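Local coordinates for protein SusD homolog (PDB 3IV0) that probably binds glycans at the bacterial outer membrane as a member of the SusD family, although its own ligand is not established, at residues S39-L44 against G86-Q91; T56-G61 against S296-C301; I212-V217 against R229-L234; A244-D249 against G260-L265; V288-L293 against S336-I341. All coordinates share one frame; numbering follows the deposited sequence. Where two conformers were deposited one is given.

Interaction 1 of 5, residues S39-L44 against G86-Q91; sequences SQRPFL and GGLIMQ
Gln91 O is held by Arg41 NH1 at 3.0 Å, with an angle of 152° at the hydrogen and the oxygen in the plane of the guanidinium. A second carbonyl, Leu88 O, comes within 2.9 Å of the same NH1, but it lies over a face of the group, where no N-H is aimed at it. NH2 is taken by a salt bridge to Asp93, so the buried cation is held at both terminal nitrogens; Arg41 was modelled in two conformers, and the contacts described belong to one of them. A bend at chi2 (87°) lets the aliphatic part cross Leu88 at about a right angle, with CG 3.8 Å from Leu88 CB. Beyond it, branched Ile89 suits its place by serving two neighbours: CG2 meets Phe43 CD2 at 3.8 Å, and CD1 meets Pro42 CG at 3.9 Å. The Phe43 ring also packs edge-to-face with Phe95. Pro42, whose ring restricts phi, is the centre of an inverse gamma turn and the N-cap of helix 43-50. Arg41 thus binds the last carbonyl of a type I beta turn, Leu88 to Gln91, and ties the start of helix 43-50 to the loop leading into helix 93-108 in the helical SusD fold.

Interaction 2 of 5, residues T56-G61 against S296-C301; sequences TAYSTG and SMPLFC
This is an antiparallel pairing of two very short strands, 55-57 and 300-302, which form a small separate sheet about 24 Å from the centre of a chain with far more helix than strand. Thr56 and Cys301 are its hydrogen-bonded pair: Thr56 N reaches Cys301 O at 3.0 Å, and Cys301 N returns to Thr56 O at the same length. Ala57 and Phe300 follow as the non-hydrogen-bonded pair, where the small methyl of alanine suits a close approach of the backbones. Beyond the strands Tyr58 N still bonds Leu299 O at 3.1 Å, approaching from above the carbonyl plane, and a water that accepts from Ser59 N donates to that same oxygen at 2.7 Å.

Tyr58 carries most of the side-chain contact. Its CG lies opposite the carbonyl carbon (chi1 -75°), which lays the ring across 297-301. Met297, present as selenomethionine and modelled in two conformers, covers one face with CB, 4.3 Å from the centroid, in a CH-pi contact. Pro298 CD touches Tyr58 CE2 at 3.6 Å, and Cys301 SG stands obliquely to the ring, 4.4 Å from its centroid. Tyr58 OH is hydrogen-bonded to the backbone N of Lys339. With a leucine in place of Tyr58, that N would probably lose its partner, and a gap would open between Met297 and Cys301. Chemically, the pairing is a polar backbone seam sealed by one aromatic ring whose rim and face meet carbon and sulfur, while its hydroxyl serves the next loop.

Interaction 3 of 5, residues I212-V217 against R229-L234; sequences INLWLV and RNVVSL
Asn213 and Asn230 join the helices 202-219 and 224-238 by their amides, Asn230 ND2 donating to Asn213 OD1 at 2.8 Å with a nearly straight 166° at the hydrogen. The two amide planes stand 68° apart. The acceptor lies in the plane of the Asn230 amide, whereas the donor is somewhat tilted from the Asn213 carbonyl plane.

Torsions explain the match. At Asn213, chi2 of -70° sets the amide broadside to its own CA-CB-CG plane, sending OD1 across to the neighbouring helix while ND2 turns back to the backbone oxygen of Met209, one turn earlier. At Asn230 the amide lies close to that plane instead, with OD1 on the side of CA and ND2 reaching outward; its OD1 is bonded to Gln226 NE2. Each asparagine thus has one amide atom for the partner helix and one for its own.

Valine and leucine fill the space beside this bond. Val231 has CG2 beside its backbone N, where the methyl meets Asn213 CB at 3.6 Å and Leu214 CG at 3.9 Å; the Leu214 and Val231 side chains cross at about a right angle. Leu234 CD1 comes 3.8 Å from Asn213 ND2. The axes of 212-217 and 229-234 run nearly antiparallel, 9.6 Å apart at their closest, as in a helical hairpin, and helix 367-381 packs on both Leu214 and Val231. Since Asn213 is buried, its amide is placed with both polar atoms bonded, so a directional hydrogen bond is added to an otherwise apolar interface with little likely cost in unmet polarity.

Interaction 4 of 5, residues A244-D249 against G260-L265; sequences AYSLLD and GSDEGL
Ser246 N bonds Asp262 O at 3.1 Å, reaching from above the plane of a carbonyl that belongs to a type I beta turn, Ser261 to Gly264. An ST turn starts it, Ser261 OG accepting from Glu263 N, and the last residue of the beta turn begins strand 264-268. Glu263 supplies the second link: its OE1 accepts Leu248 N at 3.0 Å, met nearly end-on. With CG opposite the backbone N (chi1 -171°), the extended glutamate lays its carboxylate against Leu247, whose CD2 is 3.6 Å from OE2. Both oxygens carry salt bridges too, OE2 to Arg366 and OE1 to Arg398, so the buried charge is well answered. A leucine at Glu263 would probably leave both arginines without this counter-charge and Leu248 N without its acceptor. Asp262, at the partly exposed side, pairs OD1 with Lys196, while a water lies between OD2 (2.7 Å) and Ser246 OG (2.9 Å), a bridge that suits the short polar serine. Tyr245 OH is bonded to Trp188 O, and Leu265 covers one face of its ring, crossing at about a right angle. Leu265 CD2 makes a CH-pi contact 3.6 Å from the centroid of the Tyr245 ring, 7° off its normal.

Interaction 5 of 5, residues V288-L293 against S336-I341; sequences VSYSCL and SAPKEI
Tyr290 lays its ring between Pro338 and the carboxylate of Glu340. Pro338 CG sits over one face, 3.9 Å from the centroid, a CH-pi contact made by the CG methylene of the proline ring. On the opposite face the Glu340 carboxylate is stacked, its plane 28° from that of the ring. The carboxylate is fixed in this position by several bonds. OE1 accepts from two successive backbone N-H groups, Tyr290 N at 2.8 Å and Ser291 N at 3.0 Å, both close to straight. OE2 receives the hydroxyl Ser291 OG at 2.6 Å on its syn lone pair, and a water donates to it at 2.7 Å. So many donors on a buried group would probably keep the glutamate ionised. Its CG lies between the backbone N and the carbonyl carbon (chi1 60°), from where the otherwise extended chain reaches straight across to 290-291.

The backbones add one bond of their own, Ile341 N to Val288 O at 3.0 Å, beside which Val288 CG2 meets Ile341 CB at 3.7 Å. Serine is apt at Ser289 too, where OG turns to Ser285 O and Trp345. The touching parts run 111° apart, and neither is a regular strand. The arrangement is a crossing of two irregular loops, those before strands 300-302 and 348-350, in which the carboxylate of Glu340 accepts from two consecutive peptide N-H groups and ties the two loops together.

In the fold
The contacts spread over much of the chain. Interactions 2 and 5 are neighbours, their centres about 9 Å apart, joined through Tyr58 and Lys339 and by the packing of Phe300 on Val288. Their segments alternate in sequence, so 56-61, 288-293, 296-301 and 336-341 form one cluster about 24 Å from the chain centre. Interaction 1 closes early, within the N-terminal helices, and its helix 43-50 is followed directly by strand 55-57 of interaction 2. Interactions 3 and 4 come in series between the two halves of interaction 2, with centres 22 Å apart, and both rest on helix 367-381. Local helix and turn contacts are thus combined with long-range closures in a protein with much helix and little strand.

Interaction 1 of 5, residues S39-L44 against G86-Q91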
# COMPACT_ATOMS: atom_id res chain seq x y z
N SER A 39 12.23 0.59 5.27
CA SER A 39 13.62 0.89 5.60
C SER A 39 14.27 -0.09 6.53
O SER A 39 15.49 -0.22 6.47
CB SER A 39 13.76 2.34 6.08
OG SER A 39 13.49 3.25 5.04
N GLN A 40 13.51 -0.76 7.39
CA GLN A 40 14.06 -1.79 8.26
C GLN A 40 13.56 -3.19 7.91
O GLN A 40 14.05 -4.15 8.46
CB GLN A 40 13.77 -1.46 9.74
CG GLN A 40 14.53 -0.19 10.26
CD GLN A 40 14.26 0.22 11.75
OE1 GLN A 40 13.22 -0.08 12.35
NE2 GLN A 40 15.21 0.95 12.32
N ARG A 41 12.48 -3.25 7.10
CA ARG A 41 11.86 -4.51 6.62
C ARG A 41 11.35 -4.28 5.20
O ARG A 41 10.83 -3.20 4.91
CB ARG A 41 10.62 -4.91 7.44
CG ARG A 41 10.86 -5.33 8.84
CD ARG A 41 10.87 -4.13 9.79
NE ARG A 41 11.26 -4.50 11.15
CZ ARG A 41 10.42 -5.03 12.04
NH1 ARG A 41 9.15 -5.23 11.72
NH2 ARG A 41 10.84 -5.39 13.26
N PRO A 42 11.43 -5.29 4.32
CA PRO A 42 10.73 -5.20 3.03
C PRO A 42 9.27 -5.62 3.14
O PRO A 42 8.76 -6.40 2.33
CB PRO A 42 11.54 -6.14 2.17
CG PRO A 42 11.94 -7.22 3.11
CD PRO A 42 12.20 -6.54 4.42
N PHE A 43 8.60 -5.09 4.14
CA PHE A 43 7.23 -5.49 4.46
C PHE A 43 6.27 -5.24 3.34
O PHE A 43 5.51 -6.14 2.97
CB PHE A 43 6.78 -4.73 5.72
CG PHE A 43 5.32 -4.85 6.06
CD1 PHE A 43 4.38 -4.03 5.43
CD2 PHE A 43 4.88 -5.75 7.00
CE1 PHE A 43 3.03 -4.14 5.75
CE2 PHE A 43 3.53 -5.82 7.35
CZ PHE A 43 2.61 -5.04 6.69
N LEU A 44 6.25 -4.04 2.79
CA LEU A 44 5.22 -3.70 1.79
C LEU A 44 5.37 -4.52 0.54
O LEU A 44 4.35 -5.02 0.00
CB LEU A 44 5.21 -2.20 1.52
CG LEU A 44 4.08 -1.68 0.64
CD1 LEU A 44 2.71 -2.19 1.07
CD2 LEU A 44 4.13 -0.16 0.73
N GLY A 86 12.10 -12.72 6.55
CA GLY A 86 10.89 -13.38 7.04
C GLY A 86 10.48 -12.94 8.41
O GLY A 86 9.53 -12.17 8.57
N GLY A 87 11.23 -13.36 9.43
CA GLY A 87 10.84 -13.08 10.80
C GLY A 87 10.59 -11.65 11.19
O GLY A 87 9.71 -11.36 11.99
N LEU A 88 11.43 -10.74 10.74
CA LEU A 88 11.18 -9.34 11.06
C LEU A 88 9.86 -8.86 10.53
O LEU A 88 9.21 -8.04 11.14
CB LEU A 88 12.26 -8.42 10.51
CG LEU A 88 13.61 -8.37 11.17
CD1 LEU A 88 14.52 -7.33 10.46
CD2 LEU A 88 13.47 -8.06 12.64
N ILE A 89 9.49 -9.32 9.35
CA ILE A 89 8.25 -8.89 8.73
C ILE A 89 7.05 -9.41 9.56
O ILE A 89 5.98 -8.85 9.56
CB ILE A 89 8.20 -9.38 7.27
CG1 ILE A 89 9.40 -8.87 6.46
CG2 ILE A 89 6.89 -8.93 6.61
CD1 ILE A 89 9.53 -9.54 5.10
N MSE A 90 7.30 -10.48 10.31
CA MSE A 90 6.29 -11.08 11.16
C MSE A 90 6.16 -10.45 12.53
O MSE A 90 5.45 -10.94 13.39
CB MSE A 90 6.60 -12.56 11.35
CG MSE A 90 6.52 -13.33 10.07
SE MSE A 90 7.36 -15.08 10.09
CE MSE A 90 7.32 -15.38 8.14
N GLN A 91 6.88 -9.34 12.72
CA GLN A 91 6.87 -8.57 13.95
C GLN A 91 6.22 -7.23 13.76
O GLN A 91 6.66 -6.42 12.94
CB GLN A 91 8.30 -8.39 14.47
CG GLN A 91 8.91 -9.71 14.90
CD GLN A 91 10.38 -9.65 15.15
OE1 GLN A 91 10.87 -8.75 15.84
NE2 GLN A 91 11.11 -10.58 14.59

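Interaction 2 of 5, residues T56-G61 against S296-C301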
# COMPACT_ATOMS: atom_id res chain seq x y z
N THR A 56 8.93 -16.01 -10.28
CA THR A 56 9.96 -17.01 -10.14
C THR A 56 11.31 -16.34 -9.96
O THR A 56 11.62 -15.41 -10.68
CB THR A 56 10.03 -17.91 -11.39
OG1 THR A 56 8.74 -18.49 -11.63
CG2 THR A 56 11.06 -18.99 -11.22
N ALA A 57 12.11 -16.82 -9.00
CA ALA A 57 13.47 -16.33 -8.79
C ALA A 57 14.41 -16.80 -9.87
O ALA A 57 14.30 -17.93 -10.31
CB ALA A 57 13.99 -16.78 -7.43
N TYR A 58 15.33 -15.94 -10.27
CA TYR A 58 16.38 -16.38 -11.19
C TYR A 58 17.41 -17.25 -10.47
O TYR A 58 18.06 -18.05 -11.12
CB TYR A 58 17.03 -15.17 -11.84
CG TYR A 58 16.17 -14.55 -12.91
CD1 TYR A 58 16.21 -15.04 -14.22
CD2 TYR A 58 15.35 -13.46 -12.64
CE1 TYR A 58 15.43 -14.50 -15.20
CE2 TYR A 58 14.56 -12.90 -13.63
CZ TYR A 58 14.62 -13.40 -14.92
OH TYR A 58 13.83 -12.82 -15.90
N SER A 59 17.53 -17.13 -9.15
CA SER A 59 18.44 -17.95 -8.36
C SER A 59 17.64 -18.68 -7.27
O SER A 59 17.19 -18.05 -6.32
CB SER A 59 19.53 -17.05 -7.74
OG SER A 59 20.46 -16.57 -8.72
N THR A 60 17.46 -20.00 -7.40
CA THR A 60 16.61 -20.76 -6.47
C THR A 60 17.07 -20.63 -5.01
O THR A 60 16.29 -20.86 -4.10
CB THR A 60 16.55 -22.26 -6.86
OG1 THR A 60 17.83 -22.87 -6.70
CG2 THR A 60 16.09 -22.43 -8.28
N GLY A 61 18.33 -20.27 -4.79
CA GLY A 61 18.82 -19.96 -3.45
C GLY A 61 18.10 -18.81 -2.72
O GLY A 61 18.16 -18.73 -1.48
N SER A 296 23.44 -9.21 -13.91
CA SER A 296 23.15 -9.99 -15.08
C SER A 296 21.67 -10.36 -15.19
O SER A 296 21.17 -10.63 -16.26
CB SER A 296 24.00 -11.27 -15.08
OG SER A 296 25.40 -10.96 -15.11
N MSE A 297 20.98 -10.44 -14.05
CA MSE A 297 19.55 -10.78 -14.02
C MSE A 297 18.94 -10.19 -12.74
O MSE A 297 19.65 -9.98 -11.76
CB MSE A 297 19.31 -12.30 -14.08
CG MSE A 297 19.83 -13.08 -12.87
SE MSE A 297 20.39 -14.95 -13.21
CE MSE A 297 21.39 -15.20 -11.60
N PRO A 298 17.63 -9.90 -12.75
CA PRO A 298 16.97 -9.42 -11.53
C PRO A 298 16.76 -10.49 -10.50
O PRO A 298 17.08 -11.64 -10.71
CB PRO A 298 15.61 -8.93 -12.02
CG PRO A 298 15.62 -8.99 -13.49
CD PRO A 298 16.68 -10.01 -13.87
N LEU A 299 16.15 -10.13 -9.37
CA LEU A 299 15.79 -11.12 -8.38
C LEU A 299 14.73 -12.10 -8.87
O LEU A 299 14.81 -13.31 -8.64
CB LEU A 299 15.27 -10.40 -7.11
CG LEU A 299 14.86 -11.30 -5.96
CD1 LEU A 299 16.09 -11.87 -5.31
CD2 LEU A 299 14.05 -10.52 -4.91
N PHE A 300 13.69 -11.59 -9.53
CA PHE A 300 12.60 -12.43 -10.01
C PHE A 300 11.92 -11.83 -11.23
O PHE A 300 12.13 -10.68 -11.57
CB PHE A 300 11.55 -12.73 -8.91
CG PHE A 300 10.79 -11.51 -8.40
CD1 PHE A 300 9.69 -10.99 -9.09
CD2 PHE A 300 11.14 -10.93 -7.21
CE1 PHE A 300 8.98 -9.91 -8.61
CE2 PHE A 300 10.44 -9.83 -6.72
CZ PHE A 300 9.36 -9.33 -7.41
N CYS A 301 11.11 -12.66 -11.86
CA CYS A 301 10.28 -12.21 -12.96
C CYS A 301 8.88 -12.80 -12.87
O CYS A 301 8.65 -13.82 -12.24
CB CYS A 301 10.91 -12.58 -14.32
SG CYS A 301 11.07 -14.34 -14.67
O HOH W 1 16.95 -14.62 -7.77
O HOH W 2 19.14 -13.80 -9.01

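Interaction 3 of 5, residues I212-V217 against R229-L234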
# COMPACT_ATOMS: atom_id res chain seq x y z
N ILE A 212 -10.22 0.99 3.95
CA ILE A 212 -10.74 0.37 5.17
C ILE A 212 -12.16 -0.13 4.93
O ILE A 212 -12.49 -1.28 5.27
CB ILE A 212 -10.67 1.34 6.36
CG1 ILE A 212 -9.24 1.60 6.79
CG2 ILE A 212 -11.48 0.77 7.56
CD1 ILE A 212 -9.12 2.77 7.77
N ASN A 213 -13.00 0.68 4.31
CA ASN A 213 -14.36 0.24 3.95
C ASN A 213 -14.33 -1.02 3.10
O ASN A 213 -15.13 -1.93 3.29
CB ASN A 213 -15.09 1.34 3.22
CG ASN A 213 -15.79 2.30 4.17
OD1 ASN A 213 -16.77 1.94 4.82
ND2 ASN A 213 -15.27 3.52 4.26
N LEU A 214 -13.43 -1.09 2.12
CA LEU A 214 -13.40 -2.24 1.22
C LEU A 214 -12.89 -3.51 1.90
O LEU A 214 -13.30 -4.62 1.54
CB LEU A 214 -12.63 -1.90 -0.05
CG LEU A 214 -13.36 -0.85 -0.92
CD1 LEU A 214 -12.42 -0.30 -1.97
CD2 LEU A 214 -14.59 -1.47 -1.59
N TRP A 215 -12.07 -3.38 2.93
CA TRP A 215 -11.69 -4.51 3.75
C TRP A 215 -12.89 -4.94 4.59
O TRP A 215 -13.12 -6.14 4.78
CB TRP A 215 -10.41 -4.24 4.61
CG TRP A 215 -9.22 -4.52 3.83
CD1 TRP A 215 -8.73 -3.78 2.80
CD2 TRP A 215 -8.35 -5.64 3.97
NE1 TRP A 215 -7.63 -4.40 2.25
CE2 TRP A 215 -7.37 -5.54 2.98
CE3 TRP A 215 -8.31 -6.73 4.85
CZ2 TRP A 215 -6.37 -6.52 2.83
CZ3 TRP A 215 -7.32 -7.67 4.72
CH2 TRP A 215 -6.37 -7.56 3.72
N LEU A 216 -13.66 -4.00 5.09
CA LEU A 216 -14.89 -4.33 5.86
C LEU A 216 -15.93 -5.03 4.98
O LEU A 216 -16.69 -5.87 5.45
CB LEU A 216 -15.46 -3.07 6.52
CG LEU A 216 -14.66 -2.65 7.77
CD1 LEU A 216 -14.95 -1.21 8.16
CD2 LEU A 216 -14.97 -3.56 8.95
N VAL A 217 -15.96 -4.74 3.70
CA VAL A 217 -16.84 -5.45 2.77
C VAL A 217 -16.58 -6.95 2.84
O VAL A 217 -17.52 -7.74 2.83
CB VAL A 217 -16.64 -4.95 1.30
CG1 VAL A 217 -17.21 -5.98 0.28
CG2 VAL A 217 -17.30 -3.59 1.14
N ARG A 229 -21.45 2.03 -0.04
CA ARG A 229 -21.99 3.37 -0.09
C ARG A 229 -21.03 4.39 0.49
O ARG A 229 -20.94 5.55 0.04
CB ARG A 229 -23.37 3.42 0.61
CG ARG A 229 -24.48 2.82 -0.19
CD ARG A 229 -25.80 2.92 0.58
NE ARG A 229 -26.88 2.38 -0.21
CZ ARG A 229 -28.09 2.12 0.26
NH1 ARG A 229 -28.38 2.37 1.53
NH2 ARG A 229 -29.02 1.61 -0.54
N ASN A 230 -20.33 4.00 1.56
CA ASN A 230 -19.33 4.87 2.14
C ASN A 230 -18.24 5.18 1.12
O ASN A 230 -17.77 6.29 1.02
CB ASN A 230 -18.67 4.21 3.35
CG ASN A 230 -19.58 4.11 4.58
OD1 ASN A 230 -20.66 4.75 4.64
ND2 ASN A 230 -19.16 3.29 5.54
N VAL A 231 -17.81 4.18 0.37
CA VAL A 231 -16.76 4.40 -0.63
C VAL A 231 -17.26 5.35 -1.70
O VAL A 231 -16.53 6.23 -2.16
CB VAL A 231 -16.28 3.11 -1.27
CG1 VAL A 231 -15.31 3.38 -2.40
CG2 VAL A 231 -15.64 2.19 -0.23
N VAL A 232 -18.51 5.19 -2.13
CA VAL A 232 -19.09 6.13 -3.11
C VAL A 232 -19.12 7.56 -2.57
O VAL A 232 -18.76 8.52 -3.27
CB VAL A 232 -20.48 5.67 -3.55
CG1 VAL A 232 -21.18 6.73 -4.38
CG2 VAL A 232 -20.38 4.34 -4.31
N SER A 233 -19.53 7.70 -1.32
CA SER A 233 -19.52 9.00 -0.66
C SER A 233 -18.12 9.61 -0.67
O SER A 233 -17.93 10.78 -0.98
CB SER A 233 -19.99 8.87 0.80
OG SER A 233 -20.01 10.13 1.46
N LEU A 234 -17.14 8.80 -0.32
CA LEU A 234 -15.75 9.22 -0.28
C LEU A 234 -15.25 9.60 -1.67
O LEU A 234 -14.49 10.56 -1.85
CB LEU A 234 -14.91 8.09 0.31
CG LEU A 234 -15.07 7.98 1.84
CD1 LEU A 234 -14.59 6.64 2.29
CD2 LEU A 234 -14.29 9.14 2.53

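Interaction 4 of 5, residues A244-D249 against G260-L265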
# COMPACT_ATOMS: atom_id res chain seq x y z
N ALA A 244 -6.62 19.87 -7.57
CA ALA A 244 -5.44 19.53 -6.79
C ALA A 244 -4.81 18.24 -7.28
O ALA A 244 -3.57 18.10 -7.27
CB ALA A 244 -5.78 19.43 -5.34
N TYR A 245 -5.66 17.28 -7.65
CA TYR A 245 -5.20 15.99 -8.11
C TYR A 245 -5.45 15.84 -9.59
O TYR A 245 -6.47 16.27 -10.12
CB TYR A 245 -5.92 14.86 -7.36
CG TYR A 245 -5.89 15.01 -5.85
CD1 TYR A 245 -4.75 15.45 -5.19
CD2 TYR A 245 -7.00 14.71 -5.10
CE1 TYR A 245 -4.74 15.62 -3.82
CE2 TYR A 245 -7.00 14.87 -3.71
CZ TYR A 245 -5.87 15.33 -3.08
OH TYR A 245 -5.92 15.49 -1.71
N SER A 246 -4.54 15.17 -10.27
CA SER A 246 -4.74 14.86 -11.68
C SER A 246 -4.00 13.59 -12.04
O SER A 246 -3.11 13.14 -11.32
CB SER A 246 -4.32 16.02 -12.56
OG SER A 246 -3.01 16.36 -12.28
N LEU A 247 -4.39 13.00 -13.15
CA LEU A 247 -3.66 11.89 -13.73
C LEU A 247 -2.57 12.41 -14.67
O LEU A 247 -2.89 13.08 -15.66
CB LEU A 247 -4.62 11.00 -14.50
CG LEU A 247 -5.71 10.30 -13.69
CD1 LEU A 247 -6.54 9.40 -14.63
CD2 LEU A 247 -5.15 9.52 -12.56
N LEU A 248 -1.31 12.13 -14.40
CA LEU A 248 -0.25 12.60 -15.30
C LEU A 248 -0.25 11.81 -16.60
O LEU A 248 -0.74 10.67 -16.70
CB LEU A 248 1.11 12.45 -14.64
CG LEU A 248 1.55 13.59 -13.70
CD1 LEU A 248 0.68 13.74 -12.44
CD2 LEU A 248 3.05 13.42 -13.32
N ASP A 249 0.28 12.42 -17.65
CA ASP A 249 0.46 11.70 -18.89
C ASP A 249 1.27 10.44 -18.65
O ASP A 249 2.18 10.42 -17.84
CB ASP A 249 1.18 12.57 -19.92
CG ASP A 249 0.30 13.66 -20.49
OD1 ASP A 249 -0.90 13.69 -20.17
OD2 ASP A 249 0.82 14.50 -21.26
N GLY A 260 5.87 13.18 -4.98
CA GLY A 260 5.55 14.58 -4.96
C GLY A 260 4.78 15.09 -6.16
O GLY A 260 4.62 16.30 -6.32
N SER A 261 4.22 14.20 -6.97
CA SER A 261 3.44 14.61 -8.12
C SER A 261 2.00 14.94 -7.75
O SER A 261 1.53 14.61 -6.66
CB SER A 261 3.40 13.52 -9.21
OG SER A 261 2.41 12.54 -8.89
N ASP A 262 1.28 15.52 -8.70
CA ASP A 262 -0.13 15.85 -8.46
C ASP A 262 -1.05 14.62 -8.48
O ASP A 262 -2.25 14.76 -8.28
CB ASP A 262 -0.66 16.81 -9.54
CG ASP A 262 -0.17 18.25 -9.36
OD1 ASP A 262 0.61 18.53 -8.44
OD2 ASP A 262 -0.62 19.10 -10.16
N GLU A 263 -0.51 13.43 -8.73
CA GLU A 263 -1.29 12.22 -8.72
C GLU A 263 -1.16 11.51 -7.37
O GLU A 263 -2.00 10.67 -7.03
CB GLU A 263 -0.84 11.30 -9.87
CG GLU A 263 -1.74 10.13 -10.05
CD GLU A 263 -1.60 9.38 -11.34
OE1 GLU A 263 -1.20 9.98 -12.35
OE2 GLU A 263 -2.01 8.18 -11.33
N GLY A 264 -0.15 11.84 -6.59
CA GLY A 264 0.05 11.12 -5.34
C GLY A 264 -1.03 11.47 -4.33
O GLY A 264 -1.46 12.62 -4.23
N LEU A 265 -1.49 10.49 -3.56
CA LEU A 265 -2.38 10.75 -2.44
C LEU A 265 -1.64 10.49 -1.12
O LEU A 265 -1.86 11.26 -0.17
CB LEU A 265 -3.69 9.95 -2.51
CG LEU A 265 -4.59 10.33 -3.69
CD1 LEU A 265 -5.81 9.41 -3.73
CD2 LEU A 265 -5.00 11.77 -3.68
O HOH W 3 -3.26 18.77 -10.63

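Interaction 5 of 5, residues V288-L293 against S336-I341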
# COMPACT_ATOMS: atom_id res chain seq x y z
N VAL A 288 13.12 -6.20 -9.64
CA VAL A 288 12.68 -6.59 -10.99
C VAL A 288 13.49 -5.89 -12.07
O VAL A 288 13.10 -5.90 -13.23
CB VAL A 288 11.18 -6.34 -11.22
CG1 VAL A 288 10.38 -7.22 -10.26
CG2 VAL A 288 10.85 -4.89 -11.04
N SER A 289 14.63 -5.33 -11.72
CA SER A 289 15.51 -4.63 -12.67
C SER A 289 16.88 -5.24 -12.69
O SER A 289 17.33 -5.79 -11.68
CB SER A 289 15.65 -3.16 -12.26
OG SER A 289 14.39 -2.49 -12.27
N TYR A 290 17.57 -5.14 -13.82
CA TYR A 290 18.97 -5.58 -13.89
C TYR A 290 19.87 -4.65 -14.70
O TYR A 290 21.01 -4.45 -14.31
CB TYR A 290 19.07 -7.03 -14.44
CG TYR A 290 18.75 -7.19 -15.91
CD1 TYR A 290 17.46 -7.39 -16.36
CD2 TYR A 290 19.77 -7.14 -16.87
CE1 TYR A 290 17.18 -7.52 -17.70
CE2 TYR A 290 19.49 -7.26 -18.21
CZ TYR A 290 18.20 -7.46 -18.62
OH TYR A 290 17.90 -7.59 -19.96
N SER A 291 19.37 -4.11 -15.80
CA SER A 291 20.27 -3.47 -16.76
C SER A 291 20.85 -2.17 -16.19
O SER A 291 22.00 -1.81 -16.46
CB SER A 291 19.57 -3.24 -18.09
OG SER A 291 18.47 -2.34 -17.98
N CYS A 292 20.08 -1.48 -15.37
CA CYS A 292 20.56 -0.24 -14.75
C CYS A 292 21.26 -0.46 -13.41
O CYS A 292 21.77 0.49 -12.82
CB CYS A 292 19.38 0.72 -14.58
SG CYS A 292 18.03 0.03 -13.57
N LEU A 293 21.31 -1.71 -12.93
CA LEU A 293 21.92 -2.05 -11.65
C LEU A 293 23.21 -2.83 -11.82
O LEU A 293 23.79 -3.32 -10.86
CB LEU A 293 20.93 -2.89 -10.79
CG LEU A 293 19.60 -2.26 -10.37
CD1 LEU A 293 18.76 -3.26 -9.58
CD2 LEU A 293 19.85 -0.97 -9.57
N SER A 336 20.17 -16.58 -18.62
CA SER A 336 20.67 -16.12 -19.91
C SER A 336 19.70 -15.19 -20.66
O SER A 336 20.10 -14.47 -21.56
CB SER A 336 20.98 -17.33 -20.79
OG SER A 336 19.79 -18.04 -21.08
N ALA A 337 18.42 -15.20 -20.28
CA ALA A 337 17.42 -14.41 -20.99
C ALA A 337 16.52 -13.71 -19.98
O ALA A 337 15.35 -14.03 -19.88
CB ALA A 337 16.61 -15.29 -21.87
N PRO A 338 17.08 -12.77 -19.24
CA PRO A 338 16.26 -12.11 -18.22
C PRO A 338 15.28 -11.10 -18.78
O PRO A 338 15.44 -10.62 -19.88
CB PRO A 338 17.30 -11.41 -17.37
CG PRO A 338 18.39 -11.08 -18.31
CD PRO A 338 18.47 -12.27 -19.23
N LYS A 339 14.28 -10.72 -17.98
CA LYS A 339 13.40 -9.63 -18.35
C LYS A 339 13.19 -8.73 -17.15
O LYS A 339 13.35 -9.18 -16.01
CB LYS A 339 12.07 -10.12 -18.88
CG LYS A 339 11.28 -10.93 -17.93
CD LYS A 339 10.03 -11.41 -18.66
CE LYS A 339 9.14 -12.25 -17.82
NZ LYS A 339 7.87 -12.60 -18.58
N GLU A 340 12.92 -7.47 -17.42
CA GLU A 340 12.81 -6.49 -16.35
C GLU A 340 11.61 -5.59 -16.53
O GLU A 340 11.05 -5.47 -17.61
CB GLU A 340 14.08 -5.66 -16.24
CG GLU A 340 14.46 -4.89 -17.46
CD GLU A 340 15.81 -4.21 -17.34
OE1 GLU A 340 16.43 -4.21 -16.24
OE2 GLU A 340 16.27 -3.66 -18.39
N ILE A 341 11.21 -4.97 -15.42
CA ILE A 341 10.13 -4.01 -15.39
C ILE A 341 10.73 -2.63 -15.14
O ILE A 341 11.49 -2.49 -14.18
CB ILE A 341 9.14 -4.37 -14.27
CG1 ILE A 341 8.47 -5.69 -14.63
CG2 ILE A 341 8.14 -3.25 -14.04
CD1 ILE A 341 7.60 -6.29 -13.50
O HOH W 4 15.76 -4.97 -20.72